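Lombricine kinase (Urechis caupo, PDB 3JPZ) catalyses the reversible transfer of a phosphoryl group between ATP and the guanidino compound lombricine, as a member of the phosphagen kinase family. Local coordinates at residues C116-G121 against A235-F240; T211-I216 against I225-G230. All coordinates share one frame; numbering follows the deposited sequence. Where two conformers were deposited one is given.

Contact 1 of 2, residues C116-G121 against A235-F240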
ATOM      1  N   CYS A 116       3.172 -15.475 -30.569  0.80 12.52           N
ATOM      2  CA  CYS A 116       3.282 -14.038 -30.679  0.80 18.01           C
ATOM      3  C   CYS A 116       2.128 -13.421 -29.918  0.80 14.19           C
ATOM      4  O   CYS A 116       1.011 -13.946 -29.930  0.80 16.23           O
ATOM      5  CB  CYS A 116       3.188 -13.587 -32.142  0.80 13.73           C
ATOM      6  SG  CYS A 116       4.033 -14.636 -33.335  0.80 25.48           S
ATOM      7  N   ARG A 117       2.400 -12.314 -29.241  1.00 20.51           N
ATOM      8  CA  ARG A 117       1.339 -11.452 -28.759  1.00 13.05           C
ATOM      9  C   ARG A 117       1.769 -10.013 -28.957  1.00 19.13           C
ATOM     10  O   ARG A 117       2.955  -9.719 -29.105  1.00 11.96           O
ATOM     11  CB  ARG A 117       0.966 -11.728 -27.295  1.00 25.86           C
ATOM     12  CG  ARG A 117       2.116 -12.081 -26.380  1.00 16.26           C
ATOM     13  CD  ARG A 117       1.712 -11.927 -24.912  1.00 28.99           C
ATOM     14  NE  ARG A 117       2.031 -10.589 -24.424  1.00 49.42           N
ATOM     15  CZ  ARG A 117       1.583 -10.064 -23.290  1.00 39.67           C
ATOM     16  NH1 ARG A 117       0.775 -10.756 -22.502  1.00 53.27           N
ATOM     17  NH2 ARG A 117       1.945  -8.837 -22.950  1.00 29.97           N
ATOM     18  N   ILE A 118       0.785  -9.131 -29.011  1.00 13.15           N
ATOM     19  CA  ILE A 118       1.016  -7.702 -29.047  1.00 13.35           C
ATOM     20  C   ILE A 118       0.064  -7.102 -28.035  1.00 11.62           C
ATOM     21  O   ILE A 118      -1.128  -7.390 -28.064  1.00 15.74           O
ATOM     22  CB  ILE A 118       0.707  -7.117 -30.430  1.00 11.81           C
ATOM     23  CG1 ILE A 118       1.537  -7.813 -31.501  1.00 17.80           C
ATOM     24  CG2 ILE A 118       0.966  -5.615 -30.435  1.00 17.13           C
ATOM     25  CD1 ILE A 118       1.148  -7.411 -32.908  1.00 12.05           C
ATOM     26  N   ARG A 119       0.578  -6.266 -27.144  1.00 11.35           N
ATOM     27  CA  ARG A 119      -0.242  -5.723 -26.078  1.00 17.17           C
ATOM     28  C   ARG A 119      -0.137  -4.208 -26.051  1.00 22.00           C
ATOM     29  O   ARG A 119       0.866  -3.625 -26.452  1.00 11.84           O
ATOM     30  CB  ARG A 119       0.150  -6.321 -24.723  1.00 16.96           C
ATOM     31  CG  ARG A 119       1.295  -5.621 -24.008  1.00 40.99           C
ATOM     32  CD  ARG A 119       0.829  -4.914 -22.741  1.00 36.24           C
ATOM     33  NE  ARG A 119       1.899  -4.126 -22.132  1.00 51.76           N
ATOM     34  CZ  ARG A 119       2.728  -4.568 -21.189  1.00 68.10           C
ATOM     35  NH1 ARG A 119       3.671  -3.767 -20.709  1.00 73.67           N
ATOM     36  NH2 ARG A 119       2.621  -5.804 -20.720  1.00 66.21           N
ATOM     37  N   THR A 120      -1.206  -3.571 -25.615  1.00 11.81           N
ATOM     38  CA  THR A 120      -1.148  -2.156 -25.338  1.00 11.87           C
ATOM     39  C   THR A 120      -2.097  -1.890 -24.196  1.00 12.02           C
ATOM     40  O   THR A 120      -2.717  -2.809 -23.671  1.00 13.48           O
ATOM     41  CB  THR A 120      -1.540  -1.308 -26.558  1.00 23.57           C
ATOM     42  OG1 THR A 120      -1.184   0.061 -26.316  1.00 16.46           O
ATOM     43  CG2 THR A 120      -3.039  -1.415 -26.830  1.00 25.08           C
ATOM     44  N   GLY A 121      -2.190  -0.633 -23.799  1.00 13.17           N
ATOM     45  CA  GLY A 121      -3.135  -0.242 -22.784  1.00 16.63           C
ATOM     46  C   GLY A 121      -3.918   0.940 -23.301  1.00 13.24           C
ATOM     47  O   GLY A 121      -3.461   1.676 -24.168  1.00 17.97           O
ATOM     48  N   ALA A 235      -1.063 -11.495 -38.473  1.00 14.83           N
ATOM     49  CA  ALA A 235      -2.422 -11.852 -38.118  1.00 23.71           C
ATOM     50  C   ALA A 235      -2.730 -11.338 -36.716  1.00 24.36           C
ATOM     51  O   ALA A 235      -3.831 -10.870 -36.450  1.00 14.62           O
ATOM     52  CB  ALA A 235      -2.606 -13.358 -38.190  1.00 21.49           C
ATOM     53  N   VAL A 236      -1.743 -11.413 -35.827  1.00 16.42           N
ATOM     54  CA  VAL A 236      -1.910 -10.977 -34.446  1.00 13.34           C
ATOM     55  C   VAL A 236      -2.127  -9.476 -34.364  1.00 13.58           C
ATOM     56  O   VAL A 236      -2.925  -8.991 -33.558  1.00 14.22           O
ATOM     57  CB  VAL A 236      -0.674 -11.331 -33.588  1.00 12.88           C
ATOM     58  CG1 VAL A 236      -0.784 -10.673 -32.217  1.00 12.81           C
ATOM     59  CG2 VAL A 236      -0.545 -12.826 -33.449  1.00 12.75           C
ATOM     60  N   PHE A 237      -1.407  -8.747 -35.206  1.00 14.06           N
ATOM     61  CA  PHE A 237      -1.518  -7.302 -35.262  1.00 16.07           C
ATOM     62  C   PHE A 237      -2.853  -6.928 -35.908  1.00 14.13           C
ATOM     63  O   PHE A 237      -3.480  -5.944 -35.525  1.00 15.20           O
ATOM     64  CB  PHE A 237      -0.353  -6.723 -36.070  1.00 13.47           C
ATOM     65  CG  PHE A 237      -0.286  -5.216 -36.063  1.00 17.22           C
ATOM     66  CD1 PHE A 237      -0.332  -4.510 -34.876  1.00 14.61           C
ATOM     67  CD2 PHE A 237      -0.145  -4.514 -37.250  1.00 14.21           C
ATOM     68  CE1 PHE A 237      -0.253  -3.129 -34.873  1.00 17.26           C
ATOM     69  CE2 PHE A 237      -0.067  -3.135 -37.255  1.00 13.90           C
ATOM     70  CZ  PHE A 237      -0.120  -2.442 -36.065  1.00 13.69           C
ATOM     71  N   GLU A 238      -3.278  -7.721 -36.888  1.00 15.87           N
ATOM     72  CA  GLU A 238      -4.503  -7.428 -37.631  1.00 17.53           C
ATOM     73  C   GLU A 238      -5.697  -7.464 -36.701  1.00 22.19           C
ATOM     74  O   GLU A 238      -6.580  -6.610 -36.769  1.00 24.92           O
ATOM     75  CB  GLU A 238      -4.714  -8.443 -38.759  1.00 15.39           C
ATOM     76  CG  GLU A 238      -5.875  -8.091 -39.703  1.00 16.84           C
ATOM     77  CD  GLU A 238      -7.262  -8.379 -39.123  1.00 27.33           C
ATOM     78  OE1 GLU A 238      -7.405  -9.300 -38.280  1.00 17.61           O
ATOM     79  OE2 GLU A 238      -8.221  -7.684 -39.534  1.00 32.00           O
ATOM     80  N   ARG A 239      -5.727  -8.481 -35.852  1.00 15.36           N
ATOM     81  CA  ARG A 239      -6.786  -8.642 -34.869  0.51 17.39           C
ATOM     82  C   ARG A 239      -6.648  -7.556 -33.815  1.00 17.56           C
ATOM     83  O   ARG A 239      -7.622  -6.974 -33.371  1.00 16.73           O
ATOM     84  CB  ARG A 239      -6.695 -10.032 -34.231  0.51 16.14           C
ATOM     85  CG  ARG A 239      -7.548 -10.229 -32.987  0.51 17.80           C
ATOM     86  CD  ARG A 239      -7.605 -11.701 -32.589  0.51 21.52           C
ATOM     87  NE  ARG A 239      -8.273 -12.510 -33.605  0.51 25.89           N
ATOM     88  CZ  ARG A 239      -7.657 -13.359 -34.422  0.51 27.56           C
ATOM     89  NH1 ARG A 239      -6.342 -13.534 -34.343  0.51 16.67           N
ATOM     90  NH2 ARG A 239      -8.363 -14.043 -35.313  0.51 17.07           N
ATOM     91  N   PHE A 240      -5.410  -7.295 -33.429  1.00 17.19           N
ATOM     92  CA  PHE A 240      -5.086  -6.267 -32.460  1.00 16.84           C
ATOM     93  C   PHE A 240      -5.738  -4.927 -32.818  1.00 21.35           C
ATOM     94  O   PHE A 240      -6.493  -4.359 -32.033  1.00 16.33           O
ATOM     95  CB  PHE A 240      -3.563  -6.140 -32.424  1.00 15.14           C
ATOM     96  CG  PHE A 240      -3.046  -5.125 -31.463  1.00 18.72           C
ATOM     97  CD1 PHE A 240      -2.917  -5.425 -30.114  1.00 21.67           C
ATOM     98  CD2 PHE A 240      -2.629  -3.884 -31.916  1.00 17.85           C
ATOM     99  CE1 PHE A 240      -2.406  -4.489 -29.226  1.00 12.98           C
ATOM    100  CE2 PHE A 240      -2.120  -2.953 -31.039  1.00 13.58           C
ATOM    101  CZ  PHE A 240      -2.010  -3.257 -29.685  1.00 13.02           C
TER

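Contact 2 of 2, residues T211-I216 against I225-G230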
ATOM      1  N   THR A 211      -7.657 -15.584 -28.446  1.00 24.26           N
ATOM      2  CA  THR A 211      -6.622 -14.876 -29.193  1.00 21.13           C
ATOM      3  C   THR A 211      -6.714 -13.376 -28.945  1.00 21.42           C
ATOM      4  O   THR A 211      -5.890 -12.609 -29.430  1.00 17.29           O
ATOM      5  CB  THR A 211      -6.785 -15.104 -30.697  1.00 21.33           C
ATOM      6  OG1 THR A 211      -8.135 -14.805 -31.071  1.00 16.46           O
ATOM      7  CG2 THR A 211      -6.466 -16.548 -31.071  1.00 18.51           C
ATOM      8  N   PHE A 212      -7.740 -12.961 -28.207  1.00 16.48           N
ATOM      9  CA  PHE A 212      -7.917 -11.560 -27.856  1.00 19.07           C
ATOM     10  C   PHE A 212      -8.350 -11.487 -26.407  1.00 20.14           C
ATOM     11  O   PHE A 212      -9.407 -11.993 -26.035  1.00 30.99           O
ATOM     12  CB  PHE A 212      -8.958 -10.903 -28.764  1.00 21.45           C
ATOM     13  CG  PHE A 212      -8.812  -9.414 -28.869  1.00 30.11           C
ATOM     14  CD1 PHE A 212      -7.647  -8.852 -29.361  1.00 15.26           C
ATOM     15  CD2 PHE A 212      -9.846  -8.575 -28.483  1.00 36.54           C
ATOM     16  CE1 PHE A 212      -7.515  -7.485 -29.463  1.00 25.16           C
ATOM     17  CE2 PHE A 212      -9.719  -7.208 -28.582  1.00 35.37           C
ATOM     18  CZ  PHE A 212      -8.554  -6.660 -29.070  1.00 31.22           C
ATOM     19  N   LEU A 213      -7.520 -10.849 -25.593  1.00 19.64           N
ATOM     20  CA  LEU A 213      -7.673 -10.863 -24.147  1.00 20.14           C
ATOM     21  C   LEU A 213      -7.742  -9.436 -23.626  1.00 23.44           C
ATOM     22  O   LEU A 213      -6.991  -8.575 -24.048  1.00 17.77           O
ATOM     23  CB  LEU A 213      -6.501 -11.604 -23.509  1.00 19.45           C
ATOM     24  CG  LEU A 213      -6.308 -11.421 -22.002  1.00 17.19           C
ATOM     25  CD1 LEU A 213      -7.411 -12.127 -21.209  1.00 14.53           C
ATOM     26  CD2 LEU A 213      -4.927 -11.943 -21.618  1.00 24.60           C
ATOM     27  N   ILE A 214      -8.648  -9.195 -22.695  1.00 15.30           N
ATOM     28  CA  ILE A 214      -8.891  -7.859 -22.194  1.00 15.17           C
ATOM     29  C   ILE A 214      -8.827  -7.912 -20.678  1.00 14.51           C
ATOM     30  O   ILE A 214      -9.541  -8.690 -20.061  1.00 29.79           O
ATOM     31  CB  ILE A 214     -10.284  -7.366 -22.637  1.00 21.11           C
ATOM     32  CG1 ILE A 214     -10.355  -7.264 -24.165  1.00 31.65           C
ATOM     33  CG2 ILE A 214     -10.645  -6.040 -21.972  1.00 31.43           C
ATOM     34  CD1 ILE A 214      -9.459  -6.203 -24.768  1.00 32.24           C
ATOM     35  N   TRP A 215      -7.943  -7.126 -20.076  1.00 14.53           N
ATOM     36  CA  TRP A 215      -7.943  -6.954 -18.621  1.00 13.69           C
ATOM     37  C   TRP A 215      -8.473  -5.575 -18.294  1.00 13.80           C
ATOM     38  O   TRP A 215      -8.003  -4.580 -18.836  1.00 13.80           O
ATOM     39  CB  TRP A 215      -6.553  -7.045 -18.020  1.00 12.97           C
ATOM     40  CG  TRP A 215      -5.936  -8.382 -18.014  1.00 13.90           C
ATOM     41  CD1 TRP A 215      -6.528  -9.564 -18.314  1.00 14.27           C
ATOM     42  CD2 TRP A 215      -4.592  -8.680 -17.643  1.00 12.58           C
ATOM     43  NE1 TRP A 215      -5.623 -10.590 -18.170  1.00 14.23           N
ATOM     44  CE2 TRP A 215      -4.427 -10.070 -17.754  1.00 13.33           C
ATOM     45  CE3 TRP A 215      -3.507  -7.901 -17.220  1.00 12.65           C
ATOM     46  CZ2 TRP A 215      -3.212 -10.705 -17.467  1.00 12.94           C
ATOM     47  CZ3 TRP A 215      -2.300  -8.535 -16.940  1.00 17.15           C
ATOM     48  CH2 TRP A 215      -2.169  -9.922 -17.061  1.00 11.69           C
ATOM     49  N   ILE A 216      -9.427  -5.515 -17.387  1.00 14.52           N
ATOM     50  CA  ILE A 216      -9.972  -4.243 -16.957  1.00 17.86           C
ATOM     51  C   ILE A 216      -9.488  -3.913 -15.551  1.00 20.03           C
ATOM     52  O   ILE A 216      -9.591  -4.725 -14.630  1.00 20.00           O
ATOM     53  CB  ILE A 216     -11.511  -4.249 -17.015  1.00 15.17           C
ATOM     54  CG1 ILE A 216     -11.975  -4.496 -18.451  1.00 23.50           C
ATOM     55  CG2 ILE A 216     -12.079  -2.929 -16.494  1.00 20.14           C
ATOM     56  CD1 ILE A 216     -13.467  -4.505 -18.618  1.00 25.59           C
ATOM     57  N   ILE A 225      -4.652  -7.479 -25.219  1.00 20.17           N
ATOM     58  CA  ILE A 225      -3.636  -8.382 -25.728  1.00 17.71           C
ATOM     59  C   ILE A 225      -4.193  -9.231 -26.851  1.00 13.18           C
ATOM     60  O   ILE A 225      -5.189  -9.914 -26.675  1.00 21.49           O
ATOM     61  CB  ILE A 225      -3.091  -9.295 -24.623  1.00 12.60           C
ATOM     62  CG1 ILE A 225      -2.541  -8.446 -23.465  1.00 12.18           C
ATOM     63  CG2 ILE A 225      -1.990 -10.184 -25.182  1.00 17.54           C
ATOM     64  CD1 ILE A 225      -2.917  -8.955 -22.115  1.00 21.13           C
ATOM     65  N   SER A 226      -3.551  -9.164 -28.013  1.00 13.04           N
ATOM     66  CA  SER A 226      -3.808 -10.103 -29.083  1.00 13.52           C
ATOM     67  C   SER A 226      -2.683 -11.131 -29.137  1.00 15.41           C
ATOM     68  O   SER A 226      -1.515 -10.781 -28.965  1.00 13.86           O
ATOM     69  CB  SER A 226      -3.915  -9.374 -30.418  1.00 14.78           C
ATOM     70  OG  SER A 226      -4.076 -10.296 -31.471  1.00 13.82           O
ATOM     71  N   MET A 227      -3.038 -12.394 -29.375  1.00 16.30           N
ATOM     72  CA  MET A 227      -2.074 -13.486 -29.309  1.00 13.04           C
ATOM     73  C   MET A 227      -2.499 -14.712 -30.123  1.00 17.54           C
ATOM     74  O   MET A 227      -3.697 -14.957 -30.340  1.00 15.82           O
ATOM     75  CB  MET A 227      -1.890 -13.903 -27.852  1.00 13.01           C
ATOM     76  CG  MET A 227      -3.160 -14.461 -27.226  1.00 40.43           C
ATOM     77  SD  MET A 227      -2.990 -14.839 -25.476  1.00 54.03           S
ATOM     78  CE  MET A 227      -2.874 -13.188 -24.787  1.00 19.44           C
ATOM     79  N   GLN A 228      -1.495 -15.471 -30.565  1.00 19.87           N
ATOM     80  CA  GLN A 228      -1.675 -16.748 -31.245  1.00 20.75           C
ATOM     81  C   GLN A 228      -0.422 -17.581 -31.047  1.00 22.87           C
ATOM     82  O   GLN A 228       0.672 -17.046 -30.931  1.00 18.45           O
ATOM     83  CB  GLN A 228      -1.841 -16.572 -32.758  1.00 22.08           C
ATOM     84  CG  GLN A 228      -3.107 -15.901 -33.215  1.00 29.78           C
ATOM     85  CD  GLN A 228      -3.246 -15.897 -34.728  1.00 35.40           C
ATOM     86  OE1 GLN A 228      -4.306 -15.559 -35.257  1.00 34.11           O
ATOM     87  NE2 GLN A 228      -2.174 -16.282 -35.437  1.00 17.18           N
ATOM     88  N   LYS A 229      -0.575 -18.895 -31.041  1.00 19.25           N
ATOM     89  CA  LYS A 229       0.583 -19.767 -31.153  1.00 20.56           C
ATOM     90  C   LYS A 229       1.053 -19.638 -32.589  1.00 21.73           C
ATOM     91  O   LYS A 229       0.273 -19.251 -33.453  1.00 18.64           O
ATOM     92  CB  LYS A 229       0.202 -21.216 -30.869  1.00 15.44           C
ATOM     93  CG  LYS A 229      -0.728 -21.418 -29.683  1.00 28.22           C
ATOM     94  CD  LYS A 229      -1.671 -22.588 -29.933  1.00 55.91           C
ATOM     95  CE  LYS A 229      -0.930 -23.829 -30.421  1.00 65.01           C
ATOM     96  NZ  LYS A 229      -1.823 -24.734 -31.194  1.00 63.38           N
ATOM     97  N   GLY A 230       2.314 -19.970 -32.847  1.00 17.39           N
ATOM     98  CA  GLY A 230       2.876 -19.844 -34.178  1.00 17.75           C
ATOM     99  C   GLY A 230       3.554 -18.507 -34.400  1.00 20.75           C
ATOM    100  O   GLY A 230       3.854 -17.800 -33.443  1.00 21.82           O
TER

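Contact 1 of 2, residues C116-G121 against A235-F240
Ile118, Val236, Phe237 and Phe240 form an apolar helix-on-sheet contact in the buried core. Residues 116-121 lie on strand 113-122, residues 235-240 on helix 233-252. The axes of the two short segments come within 8.1 Å of each other and make an angle of 30°, and no hydrogen bond joins the segments.

Ile118 supplies most of the strand side. Its CG2 sits over the centre of the Phe240 ring, 3.8 Å from the centroid and 11° off the ring normal, a CH-pi contact. Its other branch goes to the preceding turn of the helix. CG1 lies beside the backbone N (chi1 -57°), and the chain then extends, which carries CD1 to within 3.6 Å of Phe237 CB. CD1 meets the Phe237 ring obliquely. Ile118 CG1 also rests 3.8 Å from Val236 CG1. The two branches of Val236 are shared out, since CG2 turns to Cys116 and stands 4.0 Å from its CB.

This is the large antiparallel sheet of the phosphagen kinase catalytic domain. The strand presents two different faces here. Cys116, Ile118 and Thr120 point to the helix. Arg117 and Arg119 point away from it, and both bind ADP in a structure of this protein.

At the far end of the contact, Thr120 CG2 comes 3.6 Å from Phe240 CZ and approaches the ring obliquely. Phe240 CG is anti to the backbone N, which extends the ring across Ile118 as far as Thr120. Thr120 OG1 is hydrogen-bonded to the backbone oxygen of Thr276. Beyond the segments, Val337 of helix 333-355 touches both Ile118 and Phe237.

Contact 2 of 2, residues T211-I216 against I225-G230
The beta hairpin of strands 212-216 and 222-229 brings Leu213 opposite Ile225 in the large antiparallel sheet of the catalytic domain. They form a hydrogen-bonded pair. Leu213 N donates to Ile225 O at 2.7 Å, and Ile225 N returns a bond to Leu213 O at 2.8 Å. The second is nearly straight, 170° at the hydrogen, with the donor in the carbonyl plane. A third bond runs from Met227 N to Thr211 O at 2.9 Å. There the donor lies 35° out of the carbonyl plane. Phe212 and Ser226 make the non-hydrogen-bonded pair between.

On one face Leu213 and Ile225 lie side by side, with CD2 of Leu213 3.6 Å from CD1 of Ile225. Met227 bends at chi3 (70°), and its CE reaches the same Leu213 CD2 obliquely. Ile225 and Met227 also approach Arg119 and Arg117 of the ADP site.

Phe212 and Ser226 project from the other face, toward helix 233-252. Ser226 OG is hydrogen-bonded to the carbonyl of Val236 on that helix. Ser226 CB meets the Phe212 ring at its edge, near the ring plane, 3.9 Å from CD1.

In the fold
From the N terminus, strand 113-122 comes first and holds residues 116-121. The chain then passes through helix 135-149, edge strand 158-162 and its neighbour 203-207. Residues 211-216 follow, and a short turn leads back to 225-230, so contact 2 closes a small hairpin loop. Helix 233-252 comes directly after, and its residues 235-240 close the much longer loop of contact 1. The smaller loop therefore lies wholly within the larger. The two contacts touch where strands 113-122 and 222-229 lie side by side; Ile118 N is 2.8 Å from Ser226 O, a probable hydrogen bond. Together they tie the hairpin and strand 113-122 to the helix packed on one face of the sheet.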